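Local coordinates for cellulosomal scaffoldin adaptor protein B (Acetivibrio cellulolyticus, PDB 4U3S), which probably links cellulosome components as an adaptor scaffoldin, its type II cohesin domains, one of which forms this chain, binding dockerin modules of partner proteins, at residues D99-R102 with A103-S106. Residues are numbered along the deposited sequence; the frame is centred on the assembly and turned at random.
Sequences DVYR and ASES
Y101 O is gripped twice by S104 as helix 98-104 comes to its end. S104 OG donates to it at 2.7 Å, lying in the carbonyl plane, while S104 N reaches the same oxygen from above that plane at 3.1 Å. The hydroxyl is brought back over the last turn because OG stands between the backbone N and the carbonyl carbon (chi1 75°). From there OG also accepts a bond from S106 N at 3.1 Å, forming an ST turn, so one side chain ties the final helical turn to the departing chain. The alpha-helical pattern is still present in A103 N to D99 O, 3.0 Å, but S104 N meets V100 O only weakly. E105 N then bonds R102 O at 3.2 Å, three residues back, and E105 leaves the helix with positive phi (55°). The Y101 ring leaves the helix opposite its own backbone N (chi1 -178°) and turns an edge to S106 O, 3.7 Å from CE1. The R102 chain bends at chi3 and folds back, so that the rim of one guanidinium face lies above D99 CA. This short surface helix, at one end of the cohesin domain, joins strand 88-95 to strand 111-120. Y101 is buried: its hydroxyl bonds F32 O and E108 N, and its ring meets W148 and Y95 edge-to-face, while R102 NH1 bonds W148 O, just beyond strand 143-147.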
# COMPACT_ATOMS: atom_id res chain seq x y z
N ASP A 99 -3.34 -2.21 -20.44
CA ASP A 99 -3.82 -2.36 -21.82
C ASP A 99 -2.77 -2.83 -22.80
O ASP A 99 -3.04 -3.67 -23.67
CB ASP A 99 -4.50 -1.09 -22.33
CG ASP A 99 -3.66 0.16 -22.16
OD1 ASP A 99 -2.61 0.12 -21.48
OD2 ASP A 99 -4.08 1.20 -22.74
N VAL A 100 -1.55 -2.32 -22.64
CA VAL A 100 -0.43 -2.70 -23.49
C VAL A 100 -0.06 -4.14 -23.28
O VAL A 100 0.19 -4.89 -24.23
CB VAL A 100 0.81 -1.81 -23.22
CG1 VAL A 100 1.96 -2.21 -24.13
CG2 VAL A 100 0.48 -0.35 -23.51
N TYR A 101 -0.03 -4.53 -22.01
CA TYR A 101 0.20 -5.93 -21.63
C TYR A 101 -0.87 -6.82 -22.27
O TYR A 101 -0.56 -7.84 -22.93
CB TYR A 101 0.23 -6.01 -20.10
CG TYR A 101 0.49 -7.38 -19.48
CD1 TYR A 101 1.21 -8.38 -20.16
CD2 TYR A 101 0.08 -7.64 -18.18
CE1 TYR A 101 1.48 -9.60 -19.54
CE2 TYR A 101 0.32 -8.86 -17.57
CZ TYR A 101 1.01 -9.83 -18.25
OH TYR A 101 1.23 -11.05 -17.66
N ARG A 102 -2.14 -6.46 -22.14
CA ARG A 102 -3.20 -7.30 -22.73
C ARG A 102 -3.10 -7.42 -24.24
O ARG A 102 -3.37 -8.48 -24.80
CB ARG A 102 -4.59 -6.78 -22.36
CG ARG A 102 -4.94 -7.00 -20.91
CD ARG A 102 -6.42 -6.79 -20.64
NE ARG A 102 -6.93 -5.51 -21.12
CZ ARG A 102 -6.87 -4.34 -20.46
NH1 ARG A 102 -6.31 -4.25 -19.26
NH2 ARG A 102 -7.38 -3.25 -21.02
N ALA A 103 -2.70 -6.33 -24.90
CA ALA A 103 -2.56 -6.33 -26.35
C ALA A 103 -1.45 -7.29 -26.83
O ALA A 103 -1.51 -7.75 -27.96
CB ALA A 103 -2.30 -4.92 -26.86
N SER A 104 -0.47 -7.60 -25.98
CA SER A 104 0.58 -8.57 -26.37
C SER A 104 0.07 -10.00 -26.54
O SER A 104 0.73 -10.81 -27.20
CB SER A 104 1.68 -8.62 -25.30
OG SER A 104 1.27 -9.33 -24.14
N GLU A 105 -1.04 -10.31 -25.87
CA GLU A 105 -1.62 -11.67 -25.86
C GLU A 105 -0.58 -12.69 -25.41
O GLU A 105 -0.61 -13.86 -25.82
CB GLU A 105 -2.18 -12.03 -27.24
CG GLU A 105 -3.32 -11.13 -27.66
CD GLU A 105 -4.03 -11.61 -28.91
OE1 GLU A 105 -4.47 -12.78 -28.91
OE2 GLU A 105 -4.18 -10.81 -29.84
N SER A 106 0.34 -12.23 -24.56
CA SER A 106 1.42 -13.05 -24.07
C SER A 106 1.44 -12.92 -22.56
O SER A 106 2.27 -12.19 -21.99
CB SER A 106 2.72 -12.58 -24.69
OG SER A 106 3.73 -13.55 -24.47